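Local coordinates for alpha-glucosidase ([Eubacterium] rectale, PDB 6PNR), which probably hydrolyses alpha-linked sulfoquinovosides derived from sulfolipid, as a sulfoquinovosidase of glycoside hydrolase family 31, at residues N100-R105 against E204-I209; T135-V140 against G392-T397; Q231-D236 against E564-G569; L362-A367 against C401-K406; G446-C451 against M482-T487. All coordinates share one frame; numbering follows the deposited sequence.

Contact 1 of 5, residues N100-R105 against E204-I209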
# COMPACT_ATOMS: atom_id res chain seq x y z
N ASN A 100 -3.15 -8.17 -24.32
CA ASN A 100 -3.75 -6.96 -23.78
C ASN A 100 -2.80 -6.17 -22.90
O ASN A 100 -3.24 -5.25 -22.20
CB ASN A 100 -5.06 -7.27 -23.03
CG ASN A 100 -4.85 -8.13 -21.79
OD1 ASN A 100 -3.74 -8.47 -21.41
ND2 ASN A 100 -5.95 -8.48 -21.15
N ARG A 101 -1.50 -6.48 -22.93
CA ARG A 101 -0.49 -5.73 -22.20
C ARG A 101 0.69 -5.48 -23.12
O ARG A 101 1.17 -6.41 -23.79
CB ARG A 101 -0.02 -6.46 -20.94
CG ARG A 101 -1.11 -6.72 -19.88
CD ARG A 101 -1.64 -5.43 -19.25
NE ARG A 101 -2.65 -5.69 -18.21
CZ ARG A 101 -3.97 -5.59 -18.40
NH1 ARG A 101 -4.44 -5.23 -19.60
NH2 ARG A 101 -4.81 -5.83 -17.41
N PHE A 102 1.17 -4.24 -23.13
CA PHE A 102 2.17 -3.77 -24.08
C PHE A 102 3.18 -2.93 -23.31
O PHE A 102 2.81 -1.92 -22.70
CB PHE A 102 1.48 -2.96 -25.19
CG PHE A 102 2.38 -2.49 -26.30
CD1 PHE A 102 2.59 -3.28 -27.42
CD2 PHE A 102 2.98 -1.24 -26.24
CE1 PHE A 102 3.40 -2.84 -28.44
CE2 PHE A 102 3.79 -0.79 -27.26
CZ PHE A 102 4.00 -1.58 -28.37
N TRP A 103 4.44 -3.34 -23.31
CA TRP A 103 5.51 -2.60 -22.66
C TRP A 103 6.50 -2.12 -23.72
O TRP A 103 7.10 -2.94 -24.43
CB TRP A 103 6.24 -3.45 -21.62
CG TRP A 103 5.46 -3.82 -20.38
CD1 TRP A 103 5.44 -3.16 -19.19
CD2 TRP A 103 4.65 -4.99 -20.20
NE1 TRP A 103 4.66 -3.83 -18.28
CE2 TRP A 103 4.17 -4.96 -18.88
CE3 TRP A 103 4.30 -6.06 -21.03
CZ2 TRP A 103 3.34 -5.95 -18.37
CZ3 TRP A 103 3.48 -7.05 -20.52
CH2 TRP A 103 3.01 -6.99 -19.20
N PHE A 104 6.66 -0.80 -23.82
CA PHE A 104 7.54 -0.18 -24.80
C PHE A 104 8.70 0.46 -24.06
O PHE A 104 8.49 1.25 -23.13
CB PHE A 104 6.78 0.87 -25.63
CG PHE A 104 7.59 1.48 -26.74
CD1 PHE A 104 7.66 0.86 -27.97
CD2 PHE A 104 8.28 2.67 -26.55
CE1 PHE A 104 8.42 1.41 -29.01
CE2 PHE A 104 9.04 3.22 -27.58
CZ PHE A 104 9.10 2.59 -28.81
N ARG A 105 9.93 0.13 -24.47
CA ARG A 105 11.10 0.67 -23.80
C ARG A 105 11.76 1.78 -24.61
O ARG A 105 11.85 1.71 -25.84
CB ARG A 105 12.11 -0.44 -23.52
CG ARG A 105 11.63 -1.35 -22.41
CD ARG A 105 12.77 -2.09 -21.83
NE ARG A 105 12.39 -2.85 -20.65
CZ ARG A 105 13.22 -3.66 -20.02
NH1 ARG A 105 14.46 -3.80 -20.48
NH2 ARG A 105 12.84 -4.32 -18.95
N GLU A 204 -3.31 -2.00 -23.73
CA GLU A 204 -3.74 -2.37 -25.07
C GLU A 204 -2.52 -2.24 -25.96
O GLU A 204 -1.51 -1.63 -25.58
CB GLU A 204 -4.87 -1.49 -25.58
CG GLU A 204 -4.39 -0.14 -26.11
CD GLU A 204 -5.50 0.67 -26.74
OE1 GLU A 204 -6.59 0.10 -26.98
OE2 GLU A 204 -5.30 1.89 -26.97
N VAL A 205 -2.60 -2.81 -27.16
CA VAL A 205 -1.60 -2.48 -28.17
C VAL A 205 -1.94 -1.09 -28.69
O VAL A 205 -3.00 -0.91 -29.31
CB VAL A 205 -1.57 -3.52 -29.31
CG1 VAL A 205 -0.58 -3.10 -30.37
CG2 VAL A 205 -1.24 -4.92 -28.75
N PRO A 206 -1.09 -0.09 -28.48
CA PRO A 206 -1.45 1.27 -28.88
C PRO A 206 -1.39 1.45 -30.39
O PRO A 206 -0.56 0.84 -31.07
CB PRO A 206 -0.38 2.13 -28.19
CG PRO A 206 0.81 1.24 -28.16
CD PRO A 206 0.28 -0.16 -27.94
N LYS A 207 -2.27 2.31 -30.91
CA LYS A 207 -2.28 2.58 -32.34
C LYS A 207 -0.94 3.10 -32.82
O LYS A 207 -0.46 2.71 -33.89
CB LYS A 207 -3.38 3.60 -32.69
CG LYS A 207 -4.77 3.01 -32.80
CD LYS A 207 -5.80 4.08 -33.17
CE LYS A 207 -6.17 4.96 -31.97
NZ LYS A 207 -6.90 4.21 -30.89
N GLN A 208 -0.31 3.97 -32.04
CA GLN A 208 0.84 4.71 -32.55
C GLN A 208 1.60 5.31 -31.39
O GLN A 208 1.03 5.69 -30.37
CB GLN A 208 0.40 5.82 -33.51
CG GLN A 208 1.52 6.66 -34.07
CD GLN A 208 1.02 7.88 -34.83
OE1 GLN A 208 0.94 8.98 -34.29
NE2 GLN A 208 0.67 7.67 -36.10
N ILE A 209 2.92 5.38 -31.56
CA ILE A 209 3.78 6.17 -30.69
C ILE A 209 4.41 7.25 -31.56
O ILE A 209 4.86 6.98 -32.68
CB ILE A 209 4.84 5.30 -29.99
CG1 ILE A 209 4.15 4.43 -28.92
CG2 ILE A 209 5.95 6.18 -29.37
CD1 ILE A 209 5.06 3.46 -28.17
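Phe102 meets the Glu204-Val205-Pro206 corner with its whole side chain, and more of its surface is buried here than of any other residue in the contact. Pro206 lies over one face of the phenyl ring: its CD sits 3.5 Å from the ring centroid of Phe102, 17° off the ring normal, a CH-pi contact in which the pyrrolidine crosses the aromatic side chain at about a right angle. The polarised CD next to the proline nitrogen is well suited to this. At the root of the same side chain, CB of Phe102 touches the carbonyl O of Glu204 at 3.3 Å. Glu204 therefore contributes backbone here, while its carboxylate turns elsewhere and bonds Ser184. Val205 adds a looser apolar touch, CG1 standing 4.3 Å from CD1 of Phe102.

Two residues along the strand the pattern recurs with Ile209. Its CD1 methyl comes to 3.6 Å from the ring centroid of Phe104, 15° off the normal, the two side chains approaching from opposite directions. Both phenylalanines carry CG anti to the backbone N (chi1 near -176°), which sets their rings side by side on one face of the strand. No hydrogen bond links the two segments; the interface is held by apolar packing.

Phe92 of strand 87-94 meets the Phe102 ring edge-to-face and also touches Ile209, which reaches Leu180 and Val182 as well. Strand 101-107 pairs with strand 197-202 in one antiparallel sheet; residues 204-207 then carry the chain across into strand 208-213 of a second sheet.

Contact 2 of 5, residues T135-V140 against G392-T397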
# COMPACT_ATOMS: atom_id res chain seq x y z
N THR A 135 -7.35 8.94 -14.95
CA THR A 135 -7.95 10.12 -14.34
C THR A 135 -8.83 9.69 -13.16
O THR A 135 -9.52 8.67 -13.22
CB THR A 135 -8.74 10.94 -15.37
OG1 THR A 135 -9.31 12.09 -14.73
CG2 THR A 135 -9.85 10.12 -16.04
N SER A 136 -8.73 10.43 -12.06
CA SER A 136 -9.47 10.06 -10.86
C SER A 136 -9.45 11.26 -9.91
O SER A 136 -8.76 12.25 -10.16
CB SER A 136 -8.87 8.82 -10.17
OG SER A 136 -7.67 9.15 -9.47
N GLU A 137 -10.19 11.14 -8.82
CA GLU A 137 -9.94 12.06 -7.73
C GLU A 137 -8.45 12.02 -7.39
O GLU A 137 -7.86 10.93 -7.33
CB GLU A 137 -10.78 11.68 -6.51
CG GLU A 137 -12.27 11.98 -6.68
CD GLU A 137 -12.59 13.45 -6.47
OE1 GLU A 137 -11.73 14.20 -5.95
OE2 GLU A 137 -13.70 13.87 -6.84
N PRO A 138 -7.80 13.17 -7.19
CA PRO A 138 -6.35 13.19 -6.98
C PRO A 138 -5.92 12.78 -5.58
O PRO A 138 -4.72 12.64 -5.33
CB PRO A 138 -5.99 14.65 -7.25
CG PRO A 138 -7.20 15.39 -6.75
CD PRO A 138 -8.37 14.53 -7.18
N GLY A 139 -6.86 12.59 -4.66
CA GLY A 139 -6.51 12.29 -3.28
C GLY A 139 -6.63 13.51 -2.38
O GLY A 139 -6.42 14.66 -2.80
N VAL A 140 -7.00 13.27 -1.13
CA VAL A 140 -7.00 14.29 -0.09
C VAL A 140 -5.80 14.04 0.81
O VAL A 140 -5.75 13.01 1.50
CB VAL A 140 -8.30 14.29 0.73
CG1 VAL A 140 -8.24 15.37 1.79
CG2 VAL A 140 -9.51 14.48 -0.19
N GLY A 392 -15.43 14.81 -14.69
CA GLY A 392 -14.97 14.06 -15.84
C GLY A 392 -14.15 12.83 -15.49
O GLY A 392 -13.76 12.10 -16.41
N GLU A 393 -13.91 12.55 -14.21
CA GLU A 393 -13.02 11.47 -13.77
C GLU A 393 -13.76 10.22 -13.30
O GLU A 393 -13.10 9.24 -12.95
CB GLU A 393 -12.12 11.93 -12.61
CG GLU A 393 -11.52 13.32 -12.74
CD GLU A 393 -12.45 14.41 -12.20
OE1 GLU A 393 -13.63 14.10 -11.95
OE2 GLU A 393 -11.99 15.56 -12.04
N TYR A 394 -15.09 10.23 -13.26
CA TYR A 394 -15.83 9.24 -12.48
C TYR A 394 -16.44 8.13 -13.32
O TYR A 394 -17.40 7.50 -12.87
CB TYR A 394 -16.96 9.91 -11.70
CG TYR A 394 -16.60 10.53 -10.36
CD1 TYR A 394 -15.70 11.56 -10.28
CD2 TYR A 394 -17.24 10.12 -9.20
CE1 TYR A 394 -15.40 12.15 -9.07
CE2 TYR A 394 -16.96 10.72 -7.98
CZ TYR A 394 -16.03 11.73 -7.92
OH TYR A 394 -15.72 12.33 -6.73
N LEU A 395 -15.96 7.90 -14.53
CA LEU A 395 -16.62 6.85 -15.33
C LEU A 395 -16.25 5.48 -14.76
O LEU A 395 -15.06 5.14 -14.70
CB LEU A 395 -16.25 6.92 -16.80
CG LEU A 395 -17.02 5.93 -17.70
CD1 LEU A 395 -18.41 6.47 -18.02
CD2 LEU A 395 -16.27 5.64 -18.99
N PRO A 396 -17.22 4.68 -14.34
CA PRO A 396 -16.90 3.36 -13.79
C PRO A 396 -16.49 2.40 -14.90
O PRO A 396 -16.63 2.68 -16.09
CB PRO A 396 -18.20 2.92 -13.11
CG PRO A 396 -19.26 3.68 -13.81
CD PRO A 396 -18.66 4.97 -14.31
N THR A 397 -15.96 1.25 -14.48
CA THR A 397 -15.52 0.23 -15.43
C THR A 397 -16.22 -1.10 -15.23
O THR A 397 -15.97 -2.04 -16.00
CB THR A 397 -14.01 0.01 -15.30
OG1 THR A 397 -13.72 -0.53 -14.00
CG2 THR A 397 -13.24 1.30 -15.51
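Ser136 and Glu393 bring the two segments together, their CA atoms 4.8 Å apart, at the one point where these irregular loops run close. Neither segment has helix or strand, and no backbone hydrogen bond joins them. Gly392 adopts a positive phi of 115°, a conformation in which a side chain would be jammed against the preceding carbonyl.

From this point Glu393 directs its CB at the other loop, touching Ser136 CA at 3.7 Å. Its CG lies 3.2 Å from OG1 of Thr135, whose hydroxyl is itself hydrogen-bonded to Asn166 O. A bend at chi2 (87°) then carries the Glu393 carboxylate away from residues 135-140, and its OE2 bonds Asn166 ND2 and forms a salt bridge with Arg441, a residue of the inhibitor pocket.

The polar link is Tyr394 OH to Glu137 OE2, a short 2.5 Å hydrogen bond with the phenol as donor. The oxygen is met on its anti side, though tilted from the carboxylate plane, and lies at the edge of the tyrosine ring, near the ring plane, while carboxylate and ring stand perpendicular. Glu137 also has a long, weak ion pair with Arg441, and its side chain comes within about 6 Å of the bound inhibitor. Glu137 OE2 and Glu393 OE1 stand 5.1 Å apart, with Arg441 near both carboxylates.

Phe352 stacks on the Tyr394 ring. The contact joins the loop after strand 130-133 of an N-terminal sheet to the one after barrel strand 386-389, with Thr135 resting on Pro416 of helix 408-429.

Contact 3 of 5, residues Q231-D236 against E564-G569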
# COMPACT_ATOMS: atom_id res chain seq x y z
N GLN A 231 -4.66 27.04 -26.89
CA GLN A 231 -5.78 27.71 -26.26
C GLN A 231 -6.01 29.08 -26.90
O GLN A 231 -5.07 29.72 -27.37
CB GLN A 231 -5.53 27.87 -24.76
CG GLN A 231 -5.38 26.54 -23.98
CD GLN A 231 -3.94 26.06 -23.91
OE1 GLN A 231 -3.11 26.67 -23.24
NE2 GLN A 231 -3.64 24.95 -24.60
N PRO A 232 -7.25 29.58 -26.90
CA PRO A 232 -7.48 30.97 -27.31
C PRO A 232 -6.92 31.92 -26.26
O PRO A 232 -6.58 31.53 -25.14
CB PRO A 232 -9.01 31.09 -27.39
CG PRO A 232 -9.55 29.72 -27.12
CD PRO A 232 -8.49 28.93 -26.45
N LYS A 233 -6.84 33.19 -26.63
CA LYS A 233 -6.60 34.23 -25.64
C LYS A 233 -7.75 34.28 -24.64
O LYS A 233 -8.89 33.94 -24.96
CB LYS A 233 -6.42 35.59 -26.31
CG LYS A 233 -5.25 35.60 -27.30
CD LYS A 233 -4.94 37.01 -27.82
CE LYS A 233 -6.10 37.61 -28.59
NZ LYS A 233 -5.81 39.03 -28.99
N LEU A 234 -7.44 34.67 -23.41
CA LEU A 234 -8.47 34.87 -22.41
C LEU A 234 -9.26 36.15 -22.71
O LEU A 234 -8.70 37.12 -23.24
CB LEU A 234 -7.86 34.96 -21.01
CG LEU A 234 -7.25 33.70 -20.43
CD1 LEU A 234 -6.49 34.04 -19.16
CD2 LEU A 234 -8.33 32.66 -20.14
N PRO A 235 -10.55 36.19 -22.37
CA PRO A 235 -11.33 37.42 -22.57
C PRO A 235 -10.70 38.60 -21.85
O PRO A 235 -10.17 38.47 -20.74
CB PRO A 235 -12.70 37.08 -21.98
CG PRO A 235 -12.78 35.58 -22.01
CD PRO A 235 -11.36 35.10 -21.80
N ASP A 236 -10.77 39.79 -22.48
CA ASP A 236 -10.17 40.97 -21.87
C ASP A 236 -10.73 41.26 -20.48
O ASP A 236 -10.02 41.82 -19.64
CB ASP A 236 -10.38 42.21 -22.76
CG ASP A 236 -9.19 42.48 -23.67
OD1 ASP A 236 -8.12 41.88 -23.45
OD2 ASP A 236 -9.34 43.29 -24.61
N GLU A 564 1.09 35.15 -26.31
CA GLU A 564 2.19 34.27 -26.71
C GLU A 564 1.79 32.81 -26.58
O GLU A 564 2.11 31.99 -27.45
CB GLU A 564 3.44 34.57 -25.86
CG GLU A 564 4.71 33.86 -26.35
CD GLU A 564 5.95 34.15 -25.49
OE1 GLU A 564 5.87 35.02 -24.59
OE2 GLU A 564 6.99 33.49 -25.70
N ASN A 565 1.09 32.45 -25.49
CA ASN A 565 0.61 31.09 -25.34
C ASN A 565 -0.32 30.70 -26.49
O ASN A 565 -0.19 29.61 -27.07
CB ASN A 565 -0.12 30.93 -23.99
CG ASN A 565 -0.59 29.51 -23.77
OD1 ASN A 565 0.21 28.60 -23.64
ND2 ASN A 565 -1.91 29.31 -23.75
N ALA A 566 -1.26 31.59 -26.84
CA ALA A 566 -2.19 31.29 -27.93
C ALA A 566 -1.48 31.20 -29.28
O ALA A 566 -1.93 30.45 -30.16
CB ALA A 566 -3.29 32.35 -27.98
N ASP A 567 -0.37 31.92 -29.45
CA ASP A 567 0.33 31.95 -30.74
C ASP A 567 1.42 30.89 -30.88
O ASP A 567 1.77 30.54 -32.01
CB ASP A 567 0.98 33.32 -30.97
CG ASP A 567 -0.05 34.43 -31.14
OD1 ASP A 567 -1.21 34.12 -31.48
OD2 ASP A 567 0.33 35.61 -30.94
N SER A 568 1.98 30.39 -29.78
CA SER A 568 3.09 29.45 -29.91
C SER A 568 3.08 28.32 -28.89
O SER A 568 3.90 27.41 -29.02
CB SER A 568 4.42 30.19 -29.78
OG SER A 568 4.53 30.76 -28.50
N GLY A 569 2.23 28.36 -27.87
CA GLY A 569 2.25 27.27 -26.92
C GLY A 569 3.27 27.40 -25.81
O GLY A 569 3.42 26.47 -25.02
O HOH W 1 -1.92 27.46 -26.36
O HOH W 2 -4.56 29.84 -30.31
O HOH W 3 -3.60 31.46 -24.51
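Gln231 OE1 is gripped by two donors, Asn565 ND2 and the backbone N of Gly485. The bond from Asn565 ND2 is 2.9 Å long and nearly straight, 174° at the hydrogen. OE1 lies in the amide plane of Asn565, but the donor stands above the carbonyl plane of Gln231, the two amides being turned 45° against each other. The asparagine reaches it because its CG is anti to the backbone N (chi1 -178°). The other end of the glutamine amide is held too, with NE2 bonding Gln448 O and Gly483 O, so its rotation is well fixed.

Beside this pair Ala566 presses its methyl on the backbone: CB lies 3.2 Å from Gln231 O, and CA makes a CA-H...O contact with the same oxygen. CG of Lys233 flanks that methyl at 3.9 Å. Three waters complete the seam. One accepts from Gln231 N and donates to Asn565 O, the second donates to both Gln231 O and Ala566 O, and the third accepts from Asn565 ND2 at 2.8 Å while donating to Pro232 O.

Gly569, with positive phi, is the first residue to leave helical backbone angles, its N bonding Asn565 O. Residues 231-236 lead into strand 242-245, at the start of the family 31 barrel, and helix 538-568 is the last one before the C-terminal beta domain, an arrangement consistent with the closure of a TIM barrel, first strand near last helix.

Contact 4 of 5, residues L362-A367 against C401-K406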
# COMPACT_ATOMS: atom_id res chain seq x y z
N LEU A 362 -21.59 10.91 -23.36
CA LEU A 362 -21.01 11.84 -24.31
C LEU A 362 -20.55 11.17 -25.60
O LEU A 362 -20.23 11.88 -26.55
CB LEU A 362 -19.84 12.59 -23.67
CG LEU A 362 -20.21 13.46 -22.47
CD1 LEU A 362 -18.96 14.12 -21.90
CD2 LEU A 362 -21.24 14.51 -22.85
N THR A 363 -20.51 9.84 -25.65
CA THR A 363 -20.16 9.14 -26.88
C THR A 363 -21.35 8.94 -27.80
O THR A 363 -21.18 8.58 -28.97
CB THR A 363 -19.53 7.77 -26.59
OG1 THR A 363 -20.55 6.86 -26.16
CG2 THR A 363 -18.48 7.89 -25.50
N ASN A 364 -22.56 9.14 -27.28
CA ASN A 364 -23.77 9.14 -28.08
C ASN A 364 -23.91 10.53 -28.70
O ASN A 364 -24.15 11.50 -27.96
CB ASN A 364 -24.99 8.79 -27.21
CG ASN A 364 -26.29 8.81 -27.98
OD1 ASN A 364 -26.41 9.45 -29.03
ND2 ASN A 364 -27.29 8.11 -27.47
N PRO A 365 -23.77 10.67 -30.02
CA PRO A 365 -23.82 12.02 -30.61
C PRO A 365 -25.08 12.78 -30.27
O PRO A 365 -25.02 14.01 -30.09
CB PRO A 365 -23.70 11.75 -32.12
CG PRO A 365 -23.03 10.41 -32.21
CD PRO A 365 -23.53 9.63 -31.04
N GLU A 366 -26.23 12.10 -30.16
CA GLU A 366 -27.47 12.77 -29.80
C GLU A 366 -27.41 13.33 -28.38
O GLU A 366 -27.80 14.48 -28.14
CB GLU A 366 -28.65 11.81 -29.94
CG GLU A 366 -28.84 11.27 -31.35
CD GLU A 366 -30.22 10.66 -31.56
OE1 GLU A 366 -30.97 10.54 -30.58
OE2 GLU A 366 -30.54 10.31 -32.72
N ALA A 367 -26.92 12.53 -27.44
CA ALA A 367 -26.74 13.01 -26.07
C ALA A 367 -25.70 14.13 -25.99
O ALA A 367 -25.88 15.09 -25.24
CB ALA A 367 -26.35 11.84 -25.16
N CYS A 401 -22.18 0.42 -20.21
CA CYS A 401 -22.21 0.31 -21.66
C CYS A 401 -22.29 1.71 -22.26
O CYS A 401 -23.11 2.53 -21.84
CB CYS A 401 -23.41 -0.53 -22.13
SG CYS A 401 -23.44 -2.25 -21.52
N LEU A 402 -21.43 1.97 -23.24
CA LEU A 402 -21.38 3.25 -23.94
C LEU A 402 -21.82 3.08 -25.38
O LEU A 402 -21.55 2.06 -26.01
CB LEU A 402 -19.97 3.83 -23.88
CG LEU A 402 -19.57 3.87 -22.40
CD1 LEU A 402 -18.10 4.00 -22.25
CD2 LEU A 402 -20.31 5.00 -21.70
N TYR A 403 -22.50 4.10 -25.90
CA TYR A 403 -22.93 4.11 -27.29
C TYR A 403 -21.78 3.80 -28.24
O TYR A 403 -21.98 3.15 -29.27
CB TYR A 403 -23.54 5.48 -27.62
CG TYR A 403 -24.09 5.59 -29.02
CD1 TYR A 403 -23.26 5.93 -30.09
CD2 TYR A 403 -25.44 5.36 -29.28
CE1 TYR A 403 -23.77 6.04 -31.38
CE2 TYR A 403 -25.95 5.47 -30.57
CZ TYR A 403 -25.11 5.81 -31.61
OH TYR A 403 -25.61 5.92 -32.90
N SER A 404 -20.57 4.27 -27.92
CA SER A 404 -19.42 3.96 -28.77
C SER A 404 -19.18 2.46 -28.89
O SER A 404 -18.51 2.03 -29.83
CB SER A 404 -18.15 4.61 -28.24
OG SER A 404 -17.76 3.96 -27.05
N GLY A 405 -19.69 1.67 -27.94
CA GLY A 405 -19.39 0.25 -27.89
C GLY A 405 -17.99 -0.08 -27.41
O GLY A 405 -17.68 -1.27 -27.26
N LYS A 406 -17.14 0.91 -27.18
CA LYS A 406 -15.81 0.67 -26.65
C LYS A 406 -15.88 0.34 -25.17
O LYS A 406 -16.84 0.68 -24.47
CB LYS A 406 -14.92 1.89 -26.87
CG LYS A 406 -14.69 2.24 -28.33
CD LYS A 406 -13.66 3.36 -28.50
CE LYS A 406 -13.38 3.66 -29.96
NZ LYS A 406 -12.19 4.53 -30.14
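Tyr403 lays its ring against the Asn364 amide, the two planes only 24° apart and stacked, with OD1 over one ring face, offset toward the rim. Asn364 CB touches Tyr403 CB at 3.6 Å. Further out on the ring, Pro365 CD packs on Tyr403 CE1 at 3.6 Å. Next to the stack Thr363 OG1 accepts a hydrogen bond from Ser404 N (3.1 Å, 148° at the hydrogen). A chi1 of 74° puts this hydroxyl between the backbone N and the carbonyl carbon, facing the turn.

The second shell holds these groups in place. Asn364 is the N-cap of helix 365-380, its OD1 accepting from Glu366 N at 2.9 Å, so one amide both caps the helix and covers the ring. With an alanine at Asn364 the Glu366 amide is likely to lose its cap, and the tyrosine ring its flat partner. Across the contact, residues 402-405 form a type I turn closed by Gly405 N to Leu402 O, 2.7 Å, and Ser404 OG accepts from Lys406 N in an ST turn while also bonding Glu411 of helix 408-429.

Asp361 spans the junction, OD1 bonding Thr363 OG1 and OD2 bonding Tyr403 N. Exposed as the tyrosine is, the chemistry implies a surface contact in which side-chain oxygens of Thr363 and Asn364 satisfy N-H groups of a turn and a helix start, alongside ring packing.

Contact 5 of 5, residues G446-C451 against M482-T487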
# COMPACT_ATOMS: atom_id res chain seq x y z
N GLY A 446 -5.58 16.30 -25.98
CA GLY A 446 -6.59 17.09 -26.66
C GLY A 446 -7.15 18.21 -25.81
O GLY A 446 -7.73 19.16 -26.37
N SER A 447 -6.97 18.16 -24.49
CA SER A 447 -7.36 19.29 -23.65
C SER A 447 -6.64 20.56 -24.06
O SER A 447 -7.13 21.65 -23.77
CB SER A 447 -7.09 18.99 -22.18
OG SER A 447 -7.98 18.00 -21.72
N GLN A 448 -5.48 20.43 -24.71
CA GLN A 448 -4.74 21.60 -25.18
C GLN A 448 -5.58 22.44 -26.13
O GLN A 448 -5.44 23.67 -26.15
CB GLN A 448 -3.45 21.15 -25.88
CG GLN A 448 -2.40 20.46 -24.96
CD GLN A 448 -2.71 19.00 -24.67
OE1 GLN A 448 -3.74 18.48 -25.08
NE2 GLN A 448 -1.81 18.33 -23.95
N LYS A 449 -6.43 21.80 -26.93
CA LYS A 449 -7.34 22.51 -27.84
C LYS A 449 -8.66 22.86 -27.17
O LYS A 449 -9.13 24.00 -27.27
CB LYS A 449 -7.63 21.66 -29.09
CG LYS A 449 -8.63 22.37 -30.03
CD LYS A 449 -8.98 21.59 -31.29
CE LYS A 449 -9.92 22.43 -32.18
NZ LYS A 449 -10.35 21.72 -33.43
N TYR A 450 -9.27 21.90 -26.47
CA TYR A 450 -10.67 21.97 -26.08
C TYR A 450 -10.91 22.59 -24.71
O TYR A 450 -12.06 22.78 -24.33
CB TYR A 450 -11.29 20.57 -26.08
CG TYR A 450 -11.35 19.95 -27.45
CD1 TYR A 450 -11.89 20.65 -28.52
CD2 TYR A 450 -10.86 18.67 -27.67
CE1 TYR A 450 -11.95 20.09 -29.79
CE2 TYR A 450 -10.92 18.10 -28.93
CZ TYR A 450 -11.46 18.81 -29.98
OH TYR A 450 -11.51 18.24 -31.23
N CYS A 451 -9.87 22.88 -23.95
CA CYS A 451 -10.06 23.49 -22.64
C CYS A 451 -9.49 24.90 -22.67
O CYS A 451 -8.29 25.07 -22.90
CB CYS A 451 -9.40 22.63 -21.56
SG CYS A 451 -9.39 23.40 -19.93
N MET A 482 3.04 20.05 -21.01
CA MET A 482 2.14 19.29 -21.87
C MET A 482 1.39 20.16 -22.87
O MET A 482 0.58 19.62 -23.63
CB MET A 482 1.13 18.51 -21.02
CG MET A 482 1.78 17.58 -20.02
SD MET A 482 2.40 16.06 -20.80
CE MET A 482 4.08 16.53 -21.30
N GLY A 483 1.62 21.47 -22.88
CA GLY A 483 0.92 22.35 -23.80
C GLY A 483 -0.36 22.97 -23.27
O GLY A 483 -1.06 23.64 -24.04
N CYS A 484 -0.69 22.76 -21.99
CA CYS A 484 -1.80 23.48 -21.35
C CYS A 484 -1.17 24.66 -20.62
O CYS A 484 -0.73 24.53 -19.47
CB CYS A 484 -2.59 22.56 -20.42
SG CYS A 484 -3.60 21.36 -21.32
N GLY A 485 -1.13 25.81 -21.30
CA GLY A 485 -0.38 26.97 -20.86
C GLY A 485 -1.14 27.97 -20.02
O GLY A 485 -0.53 28.96 -19.57
N LEU A 486 -2.44 27.76 -19.80
CA LEU A 486 -3.25 28.64 -18.96
C LEU A 486 -3.78 27.83 -17.79
O LEU A 486 -4.52 26.87 -17.99
CB LEU A 486 -4.42 29.23 -19.74
CG LEU A 486 -4.10 29.91 -21.07
CD1 LEU A 486 -5.39 30.44 -21.69
CD2 LEU A 486 -3.12 31.01 -20.84
N THR A 487 -3.43 28.23 -16.57
CA THR A 487 -3.98 27.55 -15.41
C THR A 487 -4.07 28.52 -14.24
O THR A 487 -3.57 29.65 -14.30
CB THR A 487 -3.15 26.30 -15.06
OG1 THR A 487 -3.90 25.49 -14.13
CG2 THR A 487 -1.81 26.69 -14.45
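Gln448 reaches from its short helix to the segment 482-487, and NE2 donates to Met482 O in a 2.7 Å bond, 161° at the hydrogen. The acceptor lies close to the Gln448 amide plane, 11° out of it, whereas the donor is tilted from the carbonyl plane of Met482. A bend at chi2 (79°) folds the glutamine back, and its OE1 accepts from Gly446 N at 3.0 Å, this time in the carbonyl plane of the amide. Both ends of the group are thus held, which fixes the amide flip; NE2 has Gln169 OE1 as a further partner.

The Met482 carbonyl belongs to the end of helix 469-481, where Gly483, with positive phi, closes a Schellman motif. That glycine sits against Gln448: CG of Gln448 lies 3.6 Å from Gly483 O, and a CB on Gly483 would crowd the same carbon. On the helix 447-450 side, Gly446 is the N-cap, its O accepting from both Lys449 N and Tyr450 N.

Replacing Gln448 with a leucine would remove the amide, and is likely to leave the Met482 carbonyl and Gly446 N without these partners. The sulfur of Cys484 fills in alongside, SG standing 3.9 Å from Gln448 CG and 4.3 Å from Ser447 CB. Tyr167 touches both Gln448 and Cys484, while the end of the Met482 side chain leads away, and the side chain touches Thr171 and Val173 of strand 168-174.

Contacts 2 and 5 are buried, contacts 1 and 3 partly so, and contact 4 lies at the surface. Contact 1 is apolar packing between two N-terminal sheets, whereas the others rely on polar side chains meeting loops and helix ends. Contacts 3 and 5, centres 10 Å apart, form one network: Gln231 and Gln448 each grip backbone across the interior, and the former bonds residues of contact 5 directly. Contacts 2 and 4 share the segment between strand 386-389 and helix 408-429, and touch through Leu395 and Leu402. Contact 2 alone couples an N-terminal loop to the barrel beside the inhibitor pocket, and there a tyrosine-carboxylate bond forms next to Arg441.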